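Local structure of alanine glyoxylate transaminase (Thermococcus litoralis, 2ZC0) at residues Gly184-Gly189 / Lys366-Asp371; Asp92-Ser97 / Leu230-Asn235. The protein probably catalyses the pyridoxal-phosphate-dependent transfer of the amino group of alanine to glyoxylate, as a homodimeric aminotransferase of the class I family. All blocks are in the same frame, centred on the assembly; numbering follows the deposited sequence.

Contact 1 (Gly184-Gly189 / Lys366-Asp371); sequences GQNPMG and KPFYTD. With PMP (4'-deoxy-4'-aminopyridoxal-5'-phosphate), chain F; IMD (imidazole), chain G.
At the edge of the cofactor pocket, a loop whose Asn-186 binds the pyridoxamine phosphate packs against a short 3-10 turn through Asn-186, Pro-187 and Phe-368. The peptide bond before Pro-187 is cis, and the proline ring lies against the phenyl ring of Phe-368. Pro-187 CB sits over one face of Phe-368, 4.0 Å from the ring centroid, a CH-pi contact. Pro-187 CG comes to 3.5 Å from Phe-368 CD2. The two side chains run past each other in opposite directions. Asn-186 extends with CG anti to its own backbone nitrogen (chi1 178°), which carries the amide from the backbone to the cofactor. There Asn-186 ND2 donates to the phenolic O3 of the cofactor at 2.8 Å, with an N-H...O angle of 157°. The other end of the amide, OD1, accepts a hydrogen bond from Arg-379 and approaches Phe-368 CE2 obliquely at 3.5 Å, the amide and ring planes 32° apart. With both ends engaged, the amide is fixed in rotation and presents its N-H to O3, an interaction that would help to stabilise negative charge on that oxygen. Within the loop, Met-188 N donates to Gln-185 OE1 at 3.0 Å, in the carbonyl plane, a bond that spans the cis-proline. Farther out, Met-188 SD lies 4.2 Å from Tyr-369 OH, a looser contact at the flank. The 184-189 loop follows strand 175-180 and the 366-371 loop precedes strand 377-381; Pro-187 also rests on Met-338 of strand 336-340 and Arg-379 of strand 377-381, and Phe-368 also touches Arg-379 and Ile-133 of helix 133-140.

Contact 2 (Asp92-Ser97 / Leu230-Asn235); sequences DHLEVS and LKALDN
Extended chain at Leu-94 faces a single 3-10 turn, residues 231-233, with the CA atoms of Leu-94 and Ala-232 5.3 Å apart. The carbonyl of His-93, whose phi and psi are both positive, is directed at this turn, and its oxygen lies 3.2 Å from Ala-232 CB. The turn itself is closed by Leu-233 N bonding to Leu-230 O, and Asp-234 beyond it is the centre of an inverse gamma turn. Among the side chains, one branch of Leu-94 does most of the touching: CD1 meets the root of Lys-231, 3.6 Å from Lys-231 CG, and also comes to 4.3 Å from Ala-232 CB. The lysine chain bends at chi2 (56°), which carries its ammonium group away from the leucine and toward Asp-234. Lys-231 NZ reaches Asp-234 OD1 at 2.7 Å in a salt bridge that uses the anti lone pair of that oxygen. Glu-261 is a second acidic partner of the ammonium, so the apolar root of the lysine serves the contact while its charge is held elsewhere. The 92-97 segment links helix 78-91 to strand 101-104, and Leu-94 rests on Leu-88 of that helix and on Ile-259 of strand 256-259; the 230-235 turn lies ahead of strand 239-244, with Leu-230 and Leu-233 packed on helix 194-207.

Overall arrangement
The two contacts lie about 26 Å apart between centres and about 11 Å at their nearest atoms, without touching. Along the chain their segments alternate, in the order 92-97, 184-189, 230-235, 366-371. Three of these segments flank strands of the central mixed sheet: 92-97 leads into strand 101-104, segment 184-189 follows strand 175-180, and segment 230-235 lies between strands 210-214 and 239-244. Contact 2 therefore ties together loops of this sheet, away from the annotated sites. Contact 1 instead joins a loop of the sheet to the loop leading into strand 377-381, beside the antiparallel pair 336-340 and 377-381, bringing a segment from the later part of the chain against the loop that binds the cofactor.

Contact 1 (Gly184-Gly189 / Lys366-Asp371)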
ATOM      1  N   GLY A 184      -0.648  30.227 -17.118  1.00 37.58           N
ATOM      2  CA  GLY A 184      -0.630  31.009 -15.893  1.00 37.94           C
ATOM      3  C   GLY A 184      -0.389  30.141 -14.668  1.00 37.33           C
ATOM      4  O   GLY A 184      -1.182  30.143 -13.722  1.00 38.61           O
ATOM      5  N   GLN A 185       0.722  29.416 -14.677  1.00 36.63           N
ATOM      6  CA  GLN A 185       1.064  28.505 -13.593  1.00 39.64           C
ATOM      7  C   GLN A 185       1.128  29.120 -12.204  1.00 41.32           C
ATOM      8  O   GLN A 185       1.456  30.293 -12.026  1.00 42.25           O
ATOM      9  CB  GLN A 185       2.422  27.821 -13.861  1.00 37.40           C
ATOM     10  CG  GLN A 185       2.643  26.548 -13.032  1.00 36.42           C
ATOM     11  CD  GLN A 185       4.036  26.431 -12.424  1.00 36.89           C
ATOM     12  OE1 GLN A 185       4.461  27.287 -11.653  1.00 37.66           O
ATOM     13  NE2 GLN A 185       4.743  25.357 -12.756  1.00 38.16           N
ATOM     14  N   ASN A 186       0.782  28.300 -11.221  1.00 40.73           N
ATOM     15  CA  ASN A 186       0.865  28.662  -9.812  1.00 40.48           C
ATOM     16  C   ASN A 186       2.086  27.801  -9.488  1.00 40.55           C
ATOM     17  O   ASN A 186       2.074  26.595  -9.747  1.00 40.49           O
ATOM     18  CB  ASN A 186      -0.366  28.153  -9.057  1.00 40.26           C
ATOM     19  CG  ASN A 186      -0.324  28.466  -7.562  1.00 39.33           C
ATOM     20  OD1 ASN A 186       0.732  28.721  -6.996  1.00 38.67           O
ATOM     21  ND2 ASN A 186      -1.486  28.423  -6.916  1.00 40.26           N
ATOM     22  N   PRO A 187       3.153  28.385  -8.916  1.00 41.61           N
ATOM     23  CA  PRO A 187       3.385  29.772  -8.511  1.00 40.97           C
ATOM     24  C   PRO A 187       4.136  30.668  -9.503  1.00 42.47           C
ATOM     25  O   PRO A 187       4.099  31.890  -9.373  1.00 43.45           O
ATOM     26  CB  PRO A 187       4.186  29.596  -7.235  1.00 41.09           C
ATOM     27  CG  PRO A 187       5.126  28.489  -7.637  1.00 38.94           C
ATOM     28  CD  PRO A 187       4.250  27.521  -8.431  1.00 39.26           C
ATOM     29  N   MET A 188       4.819  30.074 -10.476  1.00 42.97           N
ATOM     30  CA  MET A 188       5.599  30.852 -11.430  1.00 44.88           C
ATOM     31  C   MET A 188       4.844  31.858 -12.286  1.00 45.47           C
ATOM     32  O   MET A 188       5.403  32.886 -12.676  1.00 44.10           O
ATOM     33  CB  MET A 188       6.413  29.919 -12.326  1.00 46.88           C
ATOM     34  CG  MET A 188       7.592  29.268 -11.610  1.00 49.87           C
ATOM     35  SD  MET A 188       8.880  30.441 -11.050  1.00 51.66           S
ATOM     36  CE  MET A 188      10.178  30.049 -12.183  1.00 52.48           C
ATOM     37  N   GLY A 189       3.584  31.569 -12.585  1.00 46.57           N
ATOM     38  CA  GLY A 189       2.784  32.486 -13.386  1.00 46.53           C
ATOM     39  C   GLY A 189       3.152  32.523 -14.855  1.00 46.49           C
ATOM     40  O   GLY A 189       2.688  33.392 -15.591  1.00 47.98           O
ATOM     41  N   LYS A 366       9.699  28.702  -1.572  1.00 36.82           N
ATOM     42  CA  LYS A 366      10.480  27.478  -1.443  1.00 37.31           C
ATOM     43  C   LYS A 366       9.668  26.184  -1.368  1.00 37.64           C
ATOM     44  O   LYS A 366      10.074  25.155  -1.927  1.00 38.36           O
ATOM     45  CB  LYS A 366      11.363  27.548  -0.199  1.00 36.00           C
ATOM     46  CG  LYS A 366      12.167  26.284   0.036  1.00 36.77           C
ATOM     47  CD  LYS A 366      13.330  26.213  -0.928  1.00 38.45           C
ATOM     48  CE  LYS A 366      14.038  24.880  -0.872  1.00 39.63           C
ATOM     49  NZ  LYS A 366      13.279  23.811  -1.593  1.00 43.00           N
ATOM     50  N   PRO A 367       8.522  26.205  -0.662  1.00 37.51           N
ATOM     51  CA  PRO A 367       7.695  24.999  -0.541  1.00 38.21           C
ATOM     52  C   PRO A 367       7.175  24.465  -1.873  1.00 37.64           C
ATOM     53  O   PRO A 367       6.858  23.283  -1.986  1.00 39.93           O
ATOM     54  CB  PRO A 367       6.566  25.452   0.384  1.00 39.98           C
ATOM     55  CG  PRO A 367       7.224  26.520   1.213  1.00 39.72           C
ATOM     56  CD  PRO A 367       7.962  27.289   0.163  1.00 37.84           C
ATOM     57  N   PHE A 368       7.103  25.329  -2.881  1.00 36.69           N
ATOM     58  CA  PHE A 368       6.619  24.924  -4.199  1.00 34.52           C
ATOM     59  C   PHE A 368       7.636  24.189  -5.072  1.00 33.87           C
ATOM     60  O   PHE A 368       7.271  23.714  -6.143  1.00 35.53           O
ATOM     61  CB  PHE A 368       6.107  26.140  -4.981  1.00 32.00           C
ATOM     62  CG  PHE A 368       4.982  26.875  -4.314  1.00 29.21           C
ATOM     63  CD1 PHE A 368       5.206  27.608  -3.153  1.00 29.10           C
ATOM     64  CD2 PHE A 368       3.705  26.873  -4.872  1.00 28.20           C
ATOM     65  CE1 PHE A 368       4.182  28.332  -2.560  1.00 24.81           C
ATOM     66  CE2 PHE A 368       2.678  27.590  -4.289  1.00 26.84           C
ATOM     67  CZ  PHE A 368       2.917  28.324  -3.131  1.00 28.22           C
ATOM     68  N   TYR A 369       8.894  24.093  -4.628  1.00 34.68           N
ATOM     69  CA  TYR A 369       9.954  23.408  -5.400  1.00 32.91           C
ATOM     70  C   TYR A 369      10.103  21.937  -5.026  1.00 33.47           C
ATOM     71  O   TYR A 369       9.930  21.565  -3.862  1.00 31.17           O
ATOM     72  CB  TYR A 369      11.309  24.118  -5.217  1.00 33.13           C
ATOM     73  CG  TYR A 369      11.354  25.493  -5.855  1.00 31.47           C
ATOM     74  CD1 TYR A 369      12.078  25.720  -7.037  1.00 32.85           C
ATOM     75  CD2 TYR A 369      10.614  26.549  -5.322  1.00 31.24           C
ATOM     76  CE1 TYR A 369      12.054  26.962  -7.672  1.00 32.52           C
ATOM     77  CE2 TYR A 369      10.582  27.793  -5.952  1.00 35.22           C
ATOM     78  CZ  TYR A 369      11.306  27.987  -7.130  1.00 33.13           C
ATOM     79  OH  TYR A 369      11.243  29.196  -7.767  1.00 34.36           O
ATOM     80  N   THR A 370      10.450  21.117  -6.022  1.00 34.24           N
ATOM     81  CA  THR A 370      10.594  19.669  -5.860  1.00 33.73           C
ATOM     82  C   THR A 370      12.001  19.245  -5.461  1.00 36.24           C
ATOM     83  O   THR A 370      12.290  18.060  -5.272  1.00 34.48           O
ATOM     84  CB  THR A 370      10.167  18.932  -7.166  1.00 36.16           C
ATOM     85  OG1 THR A 370      11.131  19.161  -8.209  1.00 35.97           O
ATOM     86  CG2 THR A 370       8.812  19.460  -7.631  1.00 32.99           C
ATOM     87  N   ASP A 371      12.884  20.219  -5.325  1.00 38.08           N
ATOM     88  CA  ASP A 371      14.238  19.912  -4.923  1.00 40.44           C
ATOM     89  C   ASP A 371      14.730  20.995  -3.975  1.00 41.81           C
ATOM     90  O   ASP A 371      13.925  21.672  -3.342  1.00 41.33           O
ATOM     91  CB  ASP A 371      15.152  19.738  -6.161  1.00 40.39           C
ATOM     92  CG  ASP A 371      15.326  21.013  -6.984  1.00 41.56           C
ATOM     93  OD1 ASP A 371      15.994  20.912  -8.034  1.00 41.80           O
ATOM     94  OD2 ASP A 371      14.823  22.095  -6.610  1.00 41.04           O
TER
HETATM   95  N1  PMP F 409      -4.865  24.022  -9.614  1.00 61.96           N
HETATM   96  C2  PMP F 409      -4.065  25.094  -9.417  1.00 61.40           C
HETATM   97  C2A PMP F 409      -2.800  25.178 -10.274  1.00 59.78           C
HETATM   98  C3  PMP F 409      -4.392  26.096  -8.464  1.00 60.96           C
HETATM   99  O3  PMP F 409      -3.545  27.181  -8.287  1.00 59.18           O
HETATM  100  C4  PMP F 409      -5.603  25.951  -7.689  1.00 61.56           C
HETATM  101  C4A PMP F 409      -5.953  27.042  -6.659  1.00 61.44           C
HETATM  102  N4A PMP F 409      -6.006  26.547  -5.283  1.00 66.22           N
HETATM  103  C5  PMP F 409      -6.476  24.707  -7.954  1.00 60.83           C
HETATM  104  C6  PMP F 409      -6.050  23.774  -8.931  1.00 61.04           C
HETATM  105  C5A PMP F 409      -7.792  24.433  -7.201  1.00 58.98           C
HETATM  106  O4P PMP F 409      -8.521  25.223  -7.468  1.00 56.06           O
HETATM  107  P   PMP F 409     -10.000  24.944  -6.741  1.00 48.16           P
HETATM  108  O1P PMP F 409     -11.472  24.502  -7.852  1.00 57.73           O
HETATM  109  O2P PMP F 409     -10.446  26.599  -5.897  1.00 56.02           O
HETATM  110  O3P PMP F 409      -9.937  23.661  -5.460  1.00 56.25           O
HETATM  111  N1  IMD G 410       6.955  20.629  -1.653  1.00 45.60           N
HETATM  112  C2  IMD G 410       7.634  19.581  -2.105  1.00 44.36           C
HETATM  113  N3  IMD G 410       6.869  18.502  -1.998  1.00 44.42           N
HETATM  114  C4  IMD G 410       5.679  18.878  -1.466  1.00 44.60           C
HETATM  115  C5  IMD G 410       5.732  20.209  -1.250  1.00 44.49           C

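Contact 2 (Asp92-Ser97 / Leu230-Asn235)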
ATOM      1  N   ASP A  92     -12.546  27.738 -24.850  1.00 57.03           N
ATOM      2  CA  ASP A  92     -11.289  27.042 -24.553  1.00 57.98           C
ATOM      3  C   ASP A  92     -10.899  26.027 -25.637  1.00 59.43           C
ATOM      4  O   ASP A  92     -10.087  25.133 -25.388  1.00 60.24           O
ATOM      5  CB  ASP A  92     -11.382  26.347 -23.179  1.00 57.54           C
ATOM      6  CG  ASP A  92     -10.036  26.302 -22.435  1.00 57.36           C
ATOM      7  OD1 ASP A  92      -9.214  27.231 -22.610  1.00 56.65           O
ATOM      8  OD2 ASP A  92      -9.805  25.351 -21.654  1.00 55.93           O
ATOM      9  N   HIS A  93     -11.461  26.179 -26.837  1.00 58.98           N
ATOM     10  CA  HIS A  93     -11.174  25.277 -27.960  1.00 59.36           C
ATOM     11  C   HIS A  93     -11.268  23.798 -27.613  1.00 57.89           C
ATOM     12  O   HIS A  93     -10.515  22.980 -28.149  1.00 58.02           O
ATOM     13  CB  HIS A  93      -9.775  25.538 -28.524  1.00 62.21           C
ATOM     14  CG  HIS A  93      -9.706  26.697 -29.464  1.00 65.29           C
ATOM     15  ND1 HIS A  93      -9.786  28.005 -29.040  1.00 67.15           N
ATOM     16  CD2 HIS A  93      -9.602  26.741 -30.814  1.00 66.12           C
ATOM     17  CE1 HIS A  93      -9.734  28.807 -30.089  1.00 68.66           C
ATOM     18  NE2 HIS A  93      -9.623  28.066 -31.177  1.00 69.02           N
ATOM     19  N   LEU A  94     -12.192  23.438 -26.737  1.00 55.78           N
ATOM     20  CA  LEU A  94     -12.294  22.044 -26.360  1.00 55.03           C
ATOM     21  C   LEU A  94     -13.589  21.368 -26.782  1.00 55.08           C
ATOM     22  O   LEU A  94     -14.672  21.752 -26.349  1.00 55.84           O
ATOM     23  CB  LEU A  94     -12.101  21.919 -24.854  1.00 53.83           C
ATOM     24  CG  LEU A  94     -11.700  20.540 -24.337  1.00 52.71           C
ATOM     25  CD1 LEU A  94     -10.547  19.974 -25.169  1.00 51.22           C
ATOM     26  CD2 LEU A  94     -11.311  20.672 -22.877  1.00 50.10           C
ATOM     27  N   GLU A  95     -13.471  20.364 -27.643  1.00 54.47           N
ATOM     28  CA  GLU A  95     -14.638  19.614 -28.092  1.00 55.30           C
ATOM     29  C   GLU A  95     -14.691  18.366 -27.207  1.00 52.37           C
ATOM     30  O   GLU A  95     -13.960  17.407 -27.438  1.00 52.37           O
ATOM     31  CB  GLU A  95     -14.476  19.208 -29.562  1.00 59.06           C
ATOM     32  CG  GLU A  95     -15.702  18.534 -30.181  1.00 63.93           C
ATOM     33  CD  GLU A  95     -16.840  19.511 -30.457  1.00 68.00           C
ATOM     34  OE1 GLU A  95     -16.586  20.545 -31.121  1.00 70.00           O
ATOM     35  OE2 GLU A  95     -17.984  19.244 -30.019  1.00 67.69           O
ATOM     36  N   VAL A  96     -15.538  18.390 -26.185  1.00 48.81           N
ATOM     37  CA  VAL A  96     -15.660  17.256 -25.271  1.00 46.55           C
ATOM     38  C   VAL A  96     -17.116  16.894 -25.035  1.00 43.98           C
ATOM     39  O   VAL A  96     -17.979  17.762 -25.011  1.00 43.36           O
ATOM     40  CB  VAL A  96     -15.045  17.578 -23.883  1.00 47.37           C
ATOM     41  CG1 VAL A  96     -15.844  18.678 -23.208  1.00 47.73           C
ATOM     42  CG2 VAL A  96     -15.050  16.341 -23.005  1.00 49.17           C
ATOM     43  N   SER A  97     -17.384  15.611 -24.840  1.00 41.89           N
ATOM     44  CA  SER A  97     -18.744  15.161 -24.582  1.00 41.23           C
ATOM     45  C   SER A  97     -19.143  15.434 -23.127  1.00 41.85           C
ATOM     46  O   SER A  97     -18.318  15.370 -22.224  1.00 41.58           O
ATOM     47  CB  SER A  97     -18.868  13.662 -24.860  1.00 40.49           C
ATOM     48  OG  SER A  97     -20.100  13.169 -24.365  1.00 43.38           O
ATOM     49  N   LEU A 230      -3.646  21.451 -24.084  1.00 40.53           N
ATOM     50  CA  LEU A 230      -3.044  20.252 -24.656  1.00 37.80           C
ATOM     51  C   LEU A 230      -4.177  19.299 -25.027  1.00 38.25           C
ATOM     52  O   LEU A 230      -4.087  18.561 -26.002  1.00 40.48           O
ATOM     53  CB  LEU A 230      -2.128  19.579 -23.642  1.00 34.57           C
ATOM     54  CG  LEU A 230      -0.977  20.382 -23.030  1.00 36.23           C
ATOM     55  CD1 LEU A 230      -0.474  19.679 -21.775  1.00 32.44           C
ATOM     56  CD2 LEU A 230       0.156  20.532 -24.055  1.00 32.27           C
ATOM     57  N   LYS A 231      -5.256  19.323 -24.255  1.00 37.93           N
ATOM     58  CA  LYS A 231      -6.366  18.431 -24.533  1.00 41.49           C
ATOM     59  C   LYS A 231      -6.984  18.655 -25.912  1.00 42.80           C
ATOM     60  O   LYS A 231      -7.503  17.715 -26.523  1.00 42.28           O
ATOM     61  CB  LYS A 231      -7.447  18.558 -23.458  1.00 40.11           C
ATOM     62  CG  LYS A 231      -8.527  17.490 -23.569  1.00 39.12           C
ATOM     63  CD  LYS A 231      -7.901  16.112 -23.536  1.00 36.79           C
ATOM     64  CE  LYS A 231      -8.939  15.000 -23.565  1.00 38.32           C
ATOM     65  NZ  LYS A 231      -8.249  13.676 -23.719  1.00 33.85           N
ATOM     66  N   ALA A 232      -6.924  19.890 -26.410  1.00 43.89           N
ATOM     67  CA  ALA A 232      -7.485  20.212 -27.723  1.00 44.16           C
ATOM     68  C   ALA A 232      -6.587  19.653 -28.822  1.00 44.53           C
ATOM     69  O   ALA A 232      -6.974  19.578 -29.989  1.00 45.70           O
ATOM     70  CB  ALA A 232      -7.634  21.721 -27.875  1.00 45.79           C
ATOM     71  N   LEU A 233      -5.382  19.254 -28.430  1.00 44.63           N
ATOM     72  CA  LEU A 233      -4.400  18.679 -29.346  1.00 44.29           C
ATOM     73  C   LEU A 233      -4.211  17.191 -29.038  1.00 45.33           C
ATOM     74  O   LEU A 233      -3.346  16.530 -29.622  1.00 45.05           O
ATOM     75  CB  LEU A 233      -3.056  19.397 -29.175  1.00 44.52           C
ATOM     76  CG  LEU A 233      -2.733  20.722 -29.883  1.00 45.50           C
ATOM     77  CD1 LEU A 233      -3.998  21.477 -30.285  1.00 46.16           C
ATOM     78  CD2 LEU A 233      -1.857  21.552 -28.956  1.00 44.24           C
ATOM     79  N   ASP A 234      -5.040  16.657 -28.145  1.00 45.92           N
ATOM     80  CA  ASP A 234      -4.913  15.258 -27.726  1.00 47.25           C
ATOM     81  C   ASP A 234      -5.583  14.214 -28.630  1.00 47.64           C
ATOM     82  O   ASP A 234      -6.618  13.633 -28.275  1.00 47.08           O
ATOM     83  CB  ASP A 234      -5.445  15.113 -26.298  1.00 43.80           C
ATOM     84  CG  ASP A 234      -5.081  13.794 -25.680  1.00 41.09           C
ATOM     85  OD1 ASP A 234      -5.803  13.361 -24.768  1.00 43.99           O
ATOM     86  OD2 ASP A 234      -4.069  13.193 -26.090  1.00 38.27           O
ATOM     87  N   ASN A 235      -4.963  13.950 -29.778  1.00 48.06           N
ATOM     88  CA  ASN A 235      -5.512  12.996 -30.731  1.00 48.33           C
ATOM     89  C   ASN A 235      -5.332  11.550 -30.270  1.00 47.73           C
ATOM     90  O   ASN A 235      -6.077  10.664 -30.681  1.00 46.05           O
ATOM     91  CB  ASN A 235      -4.879  13.200 -32.114  1.00 50.60           C
ATOM     92  CG  ASN A 235      -3.430  12.768 -32.162  1.00 54.53           C
ATOM     93  OD1 ASN A 235      -2.561  13.359 -31.512  1.00 58.48           O
ATOM     94  ND2 ASN A 235      -3.160  11.724 -32.933  1.00 56.13           N
TER